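Local coordinates for putative HMP/thiamine permease protein YkoE (Bacillus subtilis, PDB 5EDL) that probably moves thiamine or its hydroxymethylpyrimidine precursor across the cell membrane as the substrate-binding membrane subunit of an energy-coupling factor transporter, at residues A[23-28]-A[73-78]; A[52-57]-A[61-66]. One frame throughout, in Å; residues are numbered along the deposited sequence.

Contact 1 of 2, residues A[23-28]-A[73-78]. With VIB (3-(4-amino-2-methyl-pyrimidin-5-ylmethyl)-5-(2-hydroxy-ethyl)-4-methyl-thiazol-3-ium), chain B.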
# COMPACT_ATOMS: atom_id res chain seq x y z
N LEU A 23 -13.27 -6.56 -0.12
CA LEU A 23 -13.64 -7.40 1.01
C LEU A 23 -13.48 -6.64 2.32
O LEU A 23 -14.39 -6.61 3.16
CB LEU A 23 -12.80 -8.68 1.02
CG LEU A 23 -12.76 -9.48 2.33
CD1 LEU A 23 -14.15 -9.90 2.76
CD2 LEU A 23 -11.85 -10.70 2.18
N PHE A 24 -12.33 -5.99 2.49
CA PHE A 24 -12.07 -5.22 3.70
C PHE A 24 -12.94 -3.99 3.81
O PHE A 24 -13.29 -3.57 4.92
CB PHE A 24 -10.59 -4.82 3.78
CG PHE A 24 -9.73 -5.89 4.37
CD1 PHE A 24 -9.47 -5.90 5.73
CD2 PHE A 24 -9.21 -6.90 3.59
CE1 PHE A 24 -8.70 -6.89 6.29
CE2 PHE A 24 -8.42 -7.88 4.15
CZ PHE A 24 -8.18 -7.88 5.51
N THR A 25 -13.32 -3.41 2.68
CA THR A 25 -14.25 -2.30 2.70
C THR A 25 -15.60 -2.74 3.28
O THR A 25 -16.20 -2.02 4.10
CB THR A 25 -14.45 -1.71 1.30
OG1 THR A 25 -13.30 -0.92 0.98
CG2 THR A 25 -15.70 -0.82 1.25
N HIS A 26 -16.06 -3.91 2.86
CA HIS A 26 -17.32 -4.44 3.39
C HIS A 26 -17.23 -4.63 4.92
O HIS A 26 -18.12 -4.20 5.64
CB HIS A 26 -17.68 -5.75 2.68
CG HIS A 26 -18.37 -5.54 1.37
ND1 HIS A 26 -19.61 -4.93 1.27
CD2 HIS A 26 -18.00 -5.85 0.10
CE1 HIS A 26 -19.97 -4.88 0.00
NE2 HIS A 26 -19.01 -5.43 -0.73
N PHE A 27 -16.14 -5.25 5.39
CA PHE A 27 -15.83 -5.33 6.83
C PHE A 27 -15.87 -3.97 7.53
O PHE A 27 -16.45 -3.83 8.60
CB PHE A 27 -14.43 -5.92 7.06
CG PHE A 27 -14.29 -7.37 6.68
CD1 PHE A 27 -15.40 -8.17 6.50
CD2 PHE A 27 -13.02 -7.92 6.52
CE1 PHE A 27 -15.25 -9.52 6.15
CE2 PHE A 27 -12.87 -9.26 6.17
CZ PHE A 27 -13.99 -10.06 5.99
N GLY A 28 -15.21 -3.00 6.92
CA GLY A 28 -15.11 -1.67 7.49
C GLY A 28 -16.46 -1.00 7.66
O GLY A 28 -16.70 -0.33 8.66
N LEU A 73 -9.60 2.00 -8.73
CA LEU A 73 -10.47 1.99 -9.89
C LEU A 73 -11.20 0.66 -9.96
O LEU A 73 -12.42 0.61 -10.14
CB LEU A 73 -9.67 2.23 -11.19
CG LEU A 73 -10.32 1.81 -12.52
CD1 LEU A 73 -11.65 2.56 -12.72
CD2 LEU A 73 -9.38 2.04 -13.71
N VAL A 74 -10.45 -0.42 -9.83
CA VAL A 74 -11.01 -1.74 -9.99
C VAL A 74 -11.93 -2.07 -8.81
O VAL A 74 -12.97 -2.71 -9.00
CB VAL A 74 -9.91 -2.81 -10.14
CG1 VAL A 74 -10.51 -4.21 -10.10
CG2 VAL A 74 -9.14 -2.59 -11.44
N GLU A 75 -11.56 -1.64 -7.61
CA GLU A 75 -12.43 -1.81 -6.46
C GLU A 75 -13.78 -1.10 -6.68
O GLU A 75 -14.83 -1.64 -6.36
CB GLU A 75 -11.76 -1.30 -5.17
CG GLU A 75 -12.53 -1.71 -3.92
CD GLU A 75 -12.09 -0.94 -2.68
OE1 GLU A 75 -11.00 -0.34 -2.71
OE2 GLU A 75 -12.86 -0.94 -1.70
N CYS A 76 -13.72 0.10 -7.24
CA CYS A 76 -14.93 0.84 -7.61
C CYS A 76 -15.77 0.04 -8.60
O CYS A 76 -16.97 -0.15 -8.39
CB CYS A 76 -14.57 2.21 -8.20
SG CYS A 76 -16.01 3.14 -8.84
N LEU A 77 -15.13 -0.44 -9.66
CA LEU A 77 -15.80 -1.24 -10.69
C LEU A 77 -16.48 -2.48 -10.12
O LEU A 77 -17.58 -2.84 -10.54
CB LEU A 77 -14.80 -1.68 -11.78
CG LEU A 77 -14.13 -0.58 -12.60
CD1 LEU A 77 -13.29 -1.17 -13.73
CD2 LEU A 77 -15.17 0.40 -13.14
N LEU A 78 -15.80 -3.15 -9.19
CA LEU A 78 -16.31 -4.36 -8.56
C LEU A 78 -17.47 -4.10 -7.60
O LEU A 78 -18.06 -5.04 -7.07
CB LEU A 78 -15.20 -5.09 -7.81
CG LEU A 78 -14.11 -5.70 -8.69
CD1 LEU A 78 -12.99 -6.27 -7.86
CD2 LEU A 78 -14.71 -6.77 -9.60
CM2 VIB B . -8.63 1.96 -2.11
N4A VIB B . -9.24 3.84 2.36
CM4 VIB B . -12.71 2.94 5.61
O1 VIB B . -11.87 6.65 6.29
C7 VIB B . -13.10 7.12 5.77
C6 VIB B . -14.00 5.93 5.53
C2 VIB B . -12.72 4.53 2.06
S1 VIB B . -13.38 5.70 2.87
C5 VIB B . -13.44 5.18 4.33
C4 VIB B . -12.86 3.86 4.39
N3 VIB B . -12.41 3.45 2.95
C7A VIB B . -11.82 2.15 2.68
C4A VIB B . -9.70 2.97 1.30
N3A VIB B . -9.01 2.87 0.16
C2A VIB B . -9.46 2.04 -0.82
N1A VIB B . -10.60 1.31 -0.64
C6A VIB B . -11.31 1.40 0.51
C5A VIB B . -10.84 2.24 1.49

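Contact 2 of 2, residues A[52-57]-A[61-66]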
# COMPACT_ATOMS: atom_id res chain seq x y z
N VAL A 52 2.98 -0.16 -1.52
CA VAL A 52 4.24 -0.63 -0.99
C VAL A 52 4.77 -1.79 -1.85
O VAL A 52 5.94 -1.82 -2.19
CB VAL A 52 4.11 -1.05 0.49
CG1 VAL A 52 5.33 -1.86 0.94
CG2 VAL A 52 3.93 0.18 1.37
N ILE A 53 3.88 -2.70 -2.22
CA ILE A 53 4.22 -3.87 -3.02
C ILE A 53 4.81 -3.45 -4.37
O ILE A 53 5.91 -3.84 -4.73
CB ILE A 53 2.99 -4.80 -3.24
CG1 ILE A 53 2.55 -5.41 -1.89
CG2 ILE A 53 3.27 -5.87 -4.32
CD1 ILE A 53 1.26 -6.23 -1.92
N ALA A 54 4.08 -2.60 -5.10
CA ALA A 54 4.52 -2.17 -6.42
C ALA A 54 5.86 -1.44 -6.36
O ALA A 54 6.71 -1.68 -7.19
CB ALA A 54 3.47 -1.29 -7.09
N ALA A 55 6.02 -0.55 -5.37
CA ALA A 55 7.26 0.23 -5.26
C ALA A 55 8.44 -0.67 -4.90
O ALA A 55 9.50 -0.61 -5.51
CB ALA A 55 7.11 1.35 -4.24
N TYR A 56 8.24 -1.50 -3.88
CA TYR A 56 9.29 -2.38 -3.39
C TYR A 56 9.70 -3.40 -4.48
O TYR A 56 10.88 -3.72 -4.62
CB TYR A 56 8.82 -3.07 -2.11
CG TYR A 56 9.78 -4.05 -1.45
CD1 TYR A 56 10.96 -3.63 -0.87
CD2 TYR A 56 9.46 -5.39 -1.38
CE1 TYR A 56 11.83 -4.53 -0.25
CE2 TYR A 56 10.29 -6.30 -0.77
CZ TYR A 56 11.48 -5.88 -0.22
OH TYR A 56 12.27 -6.80 0.39
N MET A 57 8.74 -3.87 -5.27
CA MET A 57 9.03 -4.83 -6.33
C MET A 57 9.73 -4.18 -7.52
O MET A 57 10.70 -4.71 -8.03
CB MET A 57 7.76 -5.51 -6.84
CG MET A 57 7.15 -6.56 -5.92
SD MET A 57 5.75 -7.36 -6.75
CE MET A 57 6.15 -6.95 -8.46
N PRO A 61 9.93 5.33 -10.30
CA PRO A 61 9.04 6.42 -9.89
C PRO A 61 7.62 6.21 -10.40
O PRO A 61 7.42 5.76 -11.52
CB PRO A 61 9.67 7.66 -10.54
CG PRO A 61 11.12 7.27 -10.78
CD PRO A 61 11.07 5.81 -11.10
N GLY A 62 6.65 6.51 -9.55
CA GLY A 62 5.25 6.40 -9.93
C GLY A 62 4.61 5.08 -9.57
O GLY A 62 3.39 4.94 -9.69
N ALA A 63 5.39 4.10 -9.13
CA ALA A 63 4.84 2.78 -8.82
C ALA A 63 3.78 2.84 -7.73
O ALA A 63 2.71 2.24 -7.85
CB ALA A 63 5.94 1.80 -8.41
N ALA A 64 4.09 3.54 -6.65
CA ALA A 64 3.22 3.59 -5.49
C ALA A 64 1.93 4.30 -5.85
O ALA A 64 0.86 3.90 -5.43
CB ALA A 64 3.90 4.31 -4.32
N LEU A 65 2.04 5.35 -6.66
CA LEU A 65 0.90 6.18 -7.00
C LEU A 65 -0.03 5.45 -7.98
O LEU A 65 -1.23 5.34 -7.73
CB LEU A 65 1.35 7.51 -7.61
CG LEU A 65 0.24 8.37 -8.24
CD1 LEU A 65 -0.83 8.67 -7.18
CD2 LEU A 65 0.83 9.66 -8.81
N VAL A 66 0.54 4.96 -9.07
CA VAL A 66 -0.26 4.38 -10.13
C VAL A 66 -0.88 3.05 -9.73
O VAL A 66 -2.05 2.80 -10.02
CB VAL A 66 0.55 4.18 -11.43
CG1 VAL A 66 -0.34 3.54 -12.50
CG2 VAL A 66 1.09 5.52 -11.92

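Contact 1 of 2, residues A[23-28]-A[73-78]
T25 on helix 4-35 and E75 on helix 63-77 meet through one polar link beside the N1A-C6A bond of the pyrimidine of bound thiamine (VIB). Hydrogen bonding comes first: the T25 hydroxyl, OG1, donates to E75 OE2 at 2.7 Å, striking that oxygen nearly along its C-O axis. E75 is extended, with CG anti to the backbone N (chi1 -169°), which carries the carboxylate about halfway to helix 4-35; T25 CA and E75 CA are 9.4 Å apart. T25 OG1 sits beside its own backbone N (chi1 -76°), where the carbonyl O of Y21, one turn earlier, is a second acceptor, so the single hydroxyl hydrogen is shared or alternates between the two. E75 OE2 takes a further hydrogen bond from N80 ND2.

The closest approach to the ligand is made by the other carboxylate oxygen. E75 OE1 lies 2.7 Å from VIB N1A. The same E75 OE1 is 3.4 Å from the methyl carbon VIB CM2, while T25 OG1 is 3.1 Å from VIB C6A. Both residues therefore border the same part of the pyrimidine; Y44, Q93 and D129 hydrogen-bond to the ligand as well.

Beyond this bond the segments hardly touch, 62 Å² being buried in all; van der Waals cover comes from W47 against T25 and V86 of helix 85-103 against E75.

With T25 and N80 holding OE2, the carboxylate's rotation is restrained and OE1 is directed at N1A; so short an oxygen-nitrogen approach suggests a proton between them, on one partner or the other.

Contact 2 of 2, residues A[52-57]-A[61-66]
A63, in the first turn of helix 63-77, sets its methyl against the backbone of A55 on helix 49-58, where the segments come closest, 5.0 Å between A55 CA and A63 CA. The side chain of A63 begins and ends at CB, so this single carbon does all the touching. It lies 3.8 Å from A55 CA and 3.8 Å from the carbonyl O of A54, resting on main-chain atoms as much as on other methyls. Its methyl neighbours are slightly farther: A54 CB at 4.2 Å and A55 CB at 4.4 Å. The exchange is mutual, because A54 CB points back at the second helix and meets the carbonyl O of A63 at 3.7 Å. That same carbonyl accepts a hydrogen bond from S67 OG.

The two segments form a helical hairpin of the membrane domain, with small residues at its closed end letting the backbones approach closely. G62 occupies the N-cap position of the second helix; its positive phi (93°) is a backbone conformation that glycine adopts readily, and its own carbonyl O accepts the V66 amide. The carboxylate of E98, from helix 85-103, bridges this helix start through hydrogen bonds with G62 N and L65 N, probably favoured by the positive end of the helix dipole.

Beside A63, the methyl of A64 meets A55 CB at 4.4 Å, a looser touch, and F101 of helix 85-103 packs on A55 and A64. No hydrogen bond joins the two segments directly, but S51 OG, just before the first of them, bonds to the carbonyl O of A64. On another side of helix 49-58, Y56 OH is hydrogen-bonded to D167 OD1.

How the contacts relate
Helix 63-77 serves both contacts: its first turn packs in contact 2, and its last turns bring E75 to the thiamine in contact 1. Contact 2 is nested in sequence within the loop that contact 1 closes, since helix 49-58 lies between helices 4-35 and 63-77. The centres are 20 Å apart and the nearest atoms about 8 Å, with no touch. One helix thus links the packed turn of contact 2 to the wall of the thiamine pocket. The A64 side chain is about 13 Å from the thiamine, but about 8 Å from a bound lipid molecule (MPG).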